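Local atomic coordinates of putative nucleotidyltransferase (Sulfolobus solfataricus P2, PDB entry 2RFF), a protein that probably acts as a nucleotidyltransferase, transferring a nucleoside monophosphate from a nucleotide to an acceptor that is not known. Residues F30-R44 against K92-E105. Sequence-based numbering, arbitrary orientation.
Sequences FPNLEEVYIFGSRAR and KDRVKDKVLFWKRE. With EDO (1,2-ethanediol), chain B.
Strands 33-39 and 98-103 run antiparallel in the mixed sheet of this nucleotidyltransferase-like fold, and a classic beta bulge shifts their register: Phe101 and Trp102 both face Val36, whose O accepts from Phe101 N (2.8 Å) and Trp102 N (3.1 Å). Gly40-Ser41, where strand 33-39 gives way to a short helix, matches the Gly-Ser signature of this superfamily. On the face of the sheet that carries Glu35, Leu100 and Lys103, the Tyr37 ring lies between two aliphatic groups, with Lys98 CE 3.7 Å from its centroid and Leu100 CD1 over the opposite face. Lysine suits this place because its methylenes cover the ring while NZ continues to Val95 O (2.8 Å). On the other side of the sheet, Val36, Phe101 and Trp102 pack on helix 6-29; Ile38 CD1 rests on the Phe101 ring and Val36 CG2 touches Trp102 CE3, while Leu33 CD2 meets Trp102 CZ3. Trp102 CG is anti to its N (chi1 176°), and the ring sets CH2 over the centre of the Arg104 guanidinium, whose NH2 bonds to Ala27 O and only weakly to Leu33 O. Lys103 lies alongside Glu35, and its bent tip (chi4 68°) puts NZ 2.7 Å from both Glu34 OE2 and Glu35 OE2, each of which offers its anti lone pair. Glu34 OE2 also lies 2.6 Å from Glu105 OE1, so one of these acids probably holds a proton. Glu35 OE1 is gripped from opposite faces of its carboxylate plane, by Lys92 NZ at 2.7 Å and by Tyr37 OH, which donates at 2.6 Å.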
loop_
_atom_site.group_PDB
_atom_site.type_symbol
_atom_site.label_atom_id
_atom_site.label_comp_id
_atom_site.label_asym_id
_atom_site.label_seq_id
_atom_site.Cartn_x
_atom_site.Cartn_y
_atom_site.Cartn_z
ATOM N N PHE A 30 1.572 -3.911 14.288
ATOM C CA PHE A 30 2.774 -4.651 14.059
ATOM C C PHE A 30 3.983 -3.745 14.149
ATOM O O PHE A 30 4.252 -2.981 13.222
ATOM C CB PHE A 30 2.671 -5.290 12.705
ATOM C CG PHE A 30 1.522 -6.244 12.584
ATOM C CD1 PHE A 30 1.625 -7.519 13.093
ATOM C CD2 PHE A 30 0.302 -5.841 12.012
ATOM C CE1 PHE A 30 0.534 -8.396 13.018
ATOM C CE2 PHE A 30 -0.776 -6.709 11.951
ATOM C CZ PHE A 30 -0.640 -7.987 12.433
ATOM N N PRO A 31 4.739 -3.821 15.265
ATOM C CA PRO A 31 5.977 -3.062 15.396
ATOM C C PRO A 31 6.973 -3.325 14.269
ATOM O O PRO A 31 7.732 -2.430 13.952
ATOM C CB PRO A 31 6.535 -3.522 16.757
ATOM C CG PRO A 31 5.369 -3.955 17.520
ATOM C CD PRO A 31 4.480 -4.595 16.500
ATOM N N ASN A 32 6.926 -4.514 13.670
ATOM C CA ASN A 32 7.807 -4.913 12.547
ATOM C C ASN A 32 7.369 -4.438 11.143
ATOM O O ASN A 32 8.087 -4.669 10.184
ATOM C CB ASN A 32 8.126 -6.418 12.540
ATOM C CG ASN A 32 6.886 -7.316 12.398
ATOM O OD1 ASN A 32 5.810 -6.972 12.905
ATOM N ND2 ASN A 32 7.034 -8.480 11.772
ATOM N N LEU A 33 6.218 -3.777 11.010
ATOM C CA LEU A 33 5.859 -3.127 9.738
ATOM C C LEU A 33 6.875 -1.997 9.566
ATOM O O LEU A 33 7.012 -1.150 10.439
ATOM C CB LEU A 33 4.452 -2.539 9.729
ATOM C CG LEU A 33 4.094 -1.960 8.338
ATOM C CD1 LEU A 33 3.811 -3.049 7.326
ATOM C CD2 LEU A 33 2.894 -1.080 8.486
ATOM N N GLU A 34 7.577 -2.004 8.436
ATOM C CA GLU A 34 8.663 -1.055 8.196
ATOM C C GLU A 34 8.386 -0.041 7.108
ATOM O O GLU A 34 8.775 1.122 7.232
ATOM C CB GLU A 34 9.986 -1.808 7.959
ATOM C CG GLU A 34 11.162 -0.960 7.590
ATOM C CD GLU A 34 11.482 0.171 8.580
ATOM O OE1 GLU A 34 11.109 0.092 9.761
ATOM O OE2 GLU A 34 12.165 1.139 8.157
ATOM N N GLU A 35 7.788 -0.490 6.018
ATOM C CA GLU A 35 7.496 0.354 4.868
ATOM C C GLU A 35 6.200 -0.098 4.244
ATOM O O GLU A 35 5.846 -1.279 4.326
ATOM C CB GLU A 35 8.591 0.273 3.783
ATOM C CG GLU A 35 9.923 0.902 4.174
ATOM C CD GLU A 35 11.101 0.610 3.289
ATOM O OE1 GLU A 35 11.015 -0.105 2.272
ATOM O OE2 GLU A 35 12.152 1.158 3.619
ATOM N N VAL A 36 5.530 0.860 3.615
ATOM C CA VAL A 36 4.379 0.559 2.775
ATOM C C VAL A 36 4.574 1.301 1.466
ATOM O O VAL A 36 4.959 2.476 1.456
ATOM C CB VAL A 36 3.035 0.928 3.418
ATOM C CG1 VAL A 36 1.799 0.728 2.469
ATOM C CG2 VAL A 36 2.834 0.150 4.689
ATOM N N TYR A 37 4.268 0.615 0.379
ATOM C CA TYR A 37 4.307 1.204 -0.949
ATOM C C TYR A 37 2.909 1.105 -1.586
ATOM O O TYR A 37 2.112 0.195 -1.280
ATOM C CB TYR A 37 5.323 0.486 -1.838
ATOM C CG TYR A 37 6.754 0.600 -1.399
ATOM C CD1 TYR A 37 7.259 -0.212 -0.384
ATOM C CD2 TYR A 37 7.618 1.534 -1.990
ATOM C CE1 TYR A 37 8.638 -0.144 -0.007
ATOM C CE2 TYR A 37 8.964 1.616 -1.602
ATOM C CZ TYR A 37 9.431 0.799 -0.566
ATOM O OH TYR A 37 10.723 0.818 -0.138
ATOM N N ILE A 38 2.644 2.057 -2.480
ATOM C CA ILE A 38 1.556 1.946 -3.435
ATOM C C ILE A 38 2.200 1.389 -4.722
ATOM O O ILE A 38 3.290 1.835 -5.137
ATOM C CB ILE A 38 0.859 3.285 -3.731
ATOM C CG1 ILE A 38 0.404 3.942 -2.434
ATOM C CG2 ILE A 38 -0.289 3.068 -4.743
ATOM C CD1 ILE A 38 -0.419 3.051 -1.504
ATOM N N PHE A 39 1.620 0.336 -5.284
ATOM C CA PHE A 39 2.036 -0.203 -6.561
ATOM C C PHE A 39 0.848 -0.201 -7.504
ATOM O O PHE A 39 -0.215 0.339 -7.176
ATOM C CB PHE A 39 2.731 -1.577 -6.417
ATOM C CG PHE A 39 1.832 -2.738 -6.007
ATOM C CD1 PHE A 39 1.548 -2.982 -4.681
ATOM C CD2 PHE A 39 1.382 -3.647 -6.949
ATOM C CE1 PHE A 39 0.731 -4.081 -4.300
ATOM C CE2 PHE A 39 0.614 -4.761 -6.583
ATOM C CZ PHE A 39 0.279 -4.976 -5.264
ATOM N N GLY A 40 1.062 -0.710 -8.705
ATOM C CA GLY A 40 0.002 -0.786 -9.687
ATOM C C GLY A 40 -0.301 0.540 -10.349
ATOM O O GLY A 40 0.485 1.475 -10.292
ATOM N N SER A 41 -1.479 0.629 -10.961
ATOM C CA SER A 41 -1.810 1.788 -11.819
ATOM C C SER A 41 -1.858 3.114 -11.107
ATOM O O SER A 41 -1.549 4.137 -11.721
ATOM C CB SER A 41 -3.104 1.562 -12.590
ATOM O OG SER A 41 -4.183 1.427 -11.727
ATOM N N ARG A 42 -2.254 3.109 -9.823
ATOM C CA ARG A 42 -2.275 4.363 -9.035
ATOM C C ARG A 42 -0.879 4.859 -8.664
ATOM O O ARG A 42 -0.724 6.008 -8.321
ATOM C CB ARG A 42 -3.228 4.296 -7.838
ATOM C CG ARG A 42 -4.708 4.210 -8.270
ATOM C CD ARG A 42 -5.673 4.225 -7.103
ATOM N NE ARG A 42 -7.055 4.143 -7.578
ATOM C CZ ARG A 42 -7.746 5.154 -8.104
ATOM N NH1 ARG A 42 -7.269 6.374 -8.201
ATOM N NH2 ARG A 42 -8.966 4.940 -8.534
ATOM N N ALA A 43 0.122 3.984 -8.713
ATOM C CA ALA A 43 1.526 4.411 -8.581
ATOM C C ALA A 43 2.086 4.849 -9.925
ATOM O O ALA A 43 2.797 5.848 -9.995
ATOM C CB ALA A 43 2.397 3.295 -8.033
ATOM N N ARG A 44 1.765 4.117 -10.990
ATOM C CA ARG A 44 2.335 4.390 -12.326
ATOM C C ARG A 44 1.761 5.624 -13.009
ATOM O O ARG A 44 2.475 6.383 -13.659
ATOM C CB ARG A 44 2.133 3.204 -13.249
ATOM C CG ARG A 44 2.711 1.886 -12.765
ATOM C CD ARG A 44 2.527 0.802 -13.785
ATOM N NE ARG A 44 1.128 0.461 -14.124
ATOM C CZ ARG A 44 0.435 -0.605 -13.700
ATOM N NH1 ARG A 44 0.972 -1.527 -12.928
ATOM N NH2 ARG A 44 -0.800 -0.792 -14.109
ATOM N N LYS A 92 11.359 -6.862 -1.113
ATOM C CA LYS A 92 10.619 -5.726 -1.682
ATOM C C LYS A 92 10.941 -5.345 -3.140
ATOM O O LYS A 92 10.093 -4.776 -3.819
ATOM C CB LYS A 92 10.637 -4.517 -0.757
ATOM C CG LYS A 92 11.963 -3.836 -0.633
ATOM C CD LYS A 92 11.904 -2.743 0.431
ATOM C CE LYS A 92 13.260 -2.087 0.485
ATOM N NZ LYS A 92 13.439 -1.230 1.673
ATOM N N ASP A 93 12.140 -5.687 -3.620
ATOM C CA ASP A 93 12.533 -5.454 -5.025
ATOM C C ASP A 93 11.698 -6.266 -6.024
ATOM O O ASP A 93 11.714 -5.972 -7.191
ATOM C CB ASP A 93 14.035 -5.747 -5.271
ATOM C CG ASP A 93 14.980 -4.673 -4.702
ATOM O OD1 ASP A 93 14.556 -3.559 -4.324
ATOM O OD2 ASP A 93 16.209 -4.942 -4.691
ATOM N N ARG A 94 10.943 -7.274 -5.552
ATOM C CA ARG A 94 10.071 -8.080 -6.422
ATOM C C ARG A 94 8.926 -7.283 -7.057
ATOM O O ARG A 94 8.404 -7.686 -8.095
ATOM C CB ARG A 94 9.527 -9.304 -5.679
ATOM C CG ARG A 94 10.596 -10.375 -5.468
ATOM C CD ARG A 94 10.011 -11.684 -4.906
ATOM N NE ARG A 94 10.714 -12.836 -5.486
ATOM C CZ ARG A 94 10.395 -13.470 -6.629
ATOM N NH1 ARG A 94 9.333 -13.130 -7.376
ATOM N NH2 ARG A 94 11.148 -14.492 -7.030
ATOM N N VAL A 95 8.546 -6.157 -6.434
ATOM C CA VAL A 95 7.526 -5.271 -6.948
ATOM C C VAL A 95 8.297 -4.065 -7.465
ATOM O O VAL A 95 8.876 -3.329 -6.685
ATOM C CB VAL A 95 6.547 -4.875 -5.872
ATOM C CG1 VAL A 95 5.479 -3.909 -6.433
ATOM C CG2 VAL A 95 5.876 -6.129 -5.286
ATOM N N LYS A 96 8.252 -3.898 -8.780
ATOM C CA LYS A 96 8.857 -2.785 -9.462
ATOM C C LYS A 96 7.767 -1.718 -9.579
ATOM O O LYS A 96 6.584 -1.931 -9.269
ATOM C CB LYS A 96 9.324 -3.200 -10.868
ATOM C CG LYS A 96 10.046 -4.580 -10.994
ATOM C CD LYS A 96 11.212 -4.797 -10.029
ATOM N N ASP A 97 8.163 -0.545 -10.023
ATOM C CA ASP A 97 7.185 0.480 -10.249
ATOM C C ASP A 97 6.286 0.546 -9.024
ATOM O O ASP A 97 5.185 -0.040 -8.970
ATOM C CB ASP A 97 6.401 0.157 -11.528
ATOM C CG ASP A 97 7.302 0.101 -12.768
ATOM O OD1 ASP A 97 8.553 0.137 -12.621
ATOM O OD2 ASP A 97 6.755 0.042 -13.889
ATOM N N LYS A 98 6.840 1.182 -8.002
ATOM C CA LYS A 98 6.122 1.494 -6.754
ATOM C C LYS A 98 6.536 2.823 -6.160
ATOM O O LYS A 98 7.619 3.329 -6.445
ATOM C CB LYS A 98 6.302 0.353 -5.768
ATOM C CG LYS A 98 7.734 0.002 -5.393
ATOM C CD LYS A 98 7.754 -1.212 -4.463
ATOM C CE LYS A 98 9.139 -1.445 -3.839
ATOM N NZ LYS A 98 10.146 -1.690 -4.871
ATOM N N VAL A 99 5.646 3.362 -5.321
ATOM C CA VAL A 99 5.797 4.649 -4.659
ATOM C C VAL A 99 5.824 4.448 -3.148
ATOM O O VAL A 99 4.975 3.761 -2.625
ATOM C CB VAL A 99 4.608 5.577 -4.996
ATOM C CG1 VAL A 99 4.562 6.794 -4.051
ATOM C CG2 VAL A 99 4.675 5.974 -6.449
ATOM N N LEU A 100 6.837 5.002 -2.469
ATOM C CA LEU A 100 6.917 4.932 -1.021
ATOM C C LEU A 100 5.773 5.781 -0.417
ATOM O O LEU A 100 5.624 6.973 -0.651
ATOM C CB LEU A 100 8.298 5.340 -0.513
ATOM C CG LEU A 100 8.532 5.175 0.990
ATOM C CD1 LEU A 100 8.650 3.729 1.400
ATOM C CD2 LEU A 100 9.807 5.937 1.414
ATOM N N PHE A 101 4.978 5.114 0.398
ATOM C CA PHE A 101 3.791 5.706 0.980
ATOM C C PHE A 101 4.018 6.025 2.446
ATOM O O PHE A 101 3.534 7.044 2.933
ATOM C CB PHE A 101 2.628 4.716 0.810
ATOM C CG PHE A 101 1.263 5.241 1.216
ATOM C CD1 PHE A 101 0.678 6.261 0.474
ATOM C CD2 PHE A 101 0.558 4.652 2.268
ATOM C CE1 PHE A 101 -0.592 6.707 0.809
ATOM C CE2 PHE A 101 -0.719 5.120 2.620
ATOM C CZ PHE A 101 -1.285 6.161 1.904
ATOM N N TRP A 102 4.697 5.120 3.145
ATOM C CA TRP A 102 4.927 5.227 4.562
ATOM C C TRP A 102 6.191 4.451 4.898
ATOM O O TRP A 102 6.542 3.445 4.246
ATOM C CB TRP A 102 3.702 4.658 5.302
ATOM C CG TRP A 102 3.790 4.594 6.811
ATOM C CD1 TRP A 102 3.336 5.516 7.701
ATOM C CD2 TRP A 102 4.402 3.559 7.590
ATOM N NE1 TRP A 102 3.586 5.111 8.999
ATOM C CE2 TRP A 102 4.266 3.919 8.953
ATOM C CE3 TRP A 102 5.061 2.354 7.269
ATOM C CZ2 TRP A 102 4.747 3.104 10.002
ATOM C CZ3 TRP A 102 5.568 1.553 8.305
ATOM C CH2 TRP A 102 5.396 1.930 9.657
ATOM N N LYS A 103 6.880 4.949 5.907
ATOM C CA LYS A 103 8.058 4.269 6.455
ATOM C C LYS A 103 8.058 4.561 7.953
ATOM O O LYS A 103 7.772 5.673 8.366
ATOM C CB LYS A 103 9.350 4.713 5.785
ATOM C CG LYS A 103 10.577 3.989 6.302
ATOM C CD LYS A 103 11.730 4.279 5.405
ATOM C CE LYS A 103 13.026 3.726 5.926
ATOM N NZ LYS A 103 13.056 2.268 5.918
ATOM N N ARG A 104 8.381 3.566 8.767
ATOM C CA ARG A 104 8.379 3.778 10.199
ATOM C C ARG A 104 9.133 5.063 10.628
ATOM O O ARG A 104 8.557 5.850 11.393
ATOM C CB ARG A 104 8.919 2.539 10.926
ATOM C CG ARG A 104 8.954 2.612 12.435
ATOM C CD ARG A 104 7.599 2.552 13.054
ATOM N NE ARG A 104 6.935 1.263 12.859
ATOM C CZ ARG A 104 5.650 1.000 13.156
ATOM N NH1 ARG A 104 4.852 1.927 13.639
ATOM N NH2 ARG A 104 5.166 -0.212 12.923
ATOM N N GLU A 105 10.330 5.284 10.078
ATOM C CA GLU A 105 11.198 6.419 10.431
ATOM C C GLU A 105 10.810 7.733 9.722
ATOM O O GLU A 105 11.381 8.780 10.028
ATOM C CB GLU A 105 12.665 6.087 10.199
ATOM C CG GLU A 105 13.156 4.874 11.011
ATOM C CD GLU A 105 12.845 3.506 10.396
ATOM O OE1 GLU A 105 12.188 3.426 9.323
ATOM O OE2 GLU A 105 13.292 2.497 10.993
HETATM C C1 EDO B . 14.043 3.071 14.424
HETATM O O1 EDO B . 14.639 2.401 13.305
HETATM C C2 EDO B . 12.527 2.933 14.317
HETATM O O2 EDO B . 12.064 1.635 14.677
HETATM O O HOH W 1 9.255 -0.817 12.187
HETATM O O HOH W 2 3.515 -2.063 -9.879
#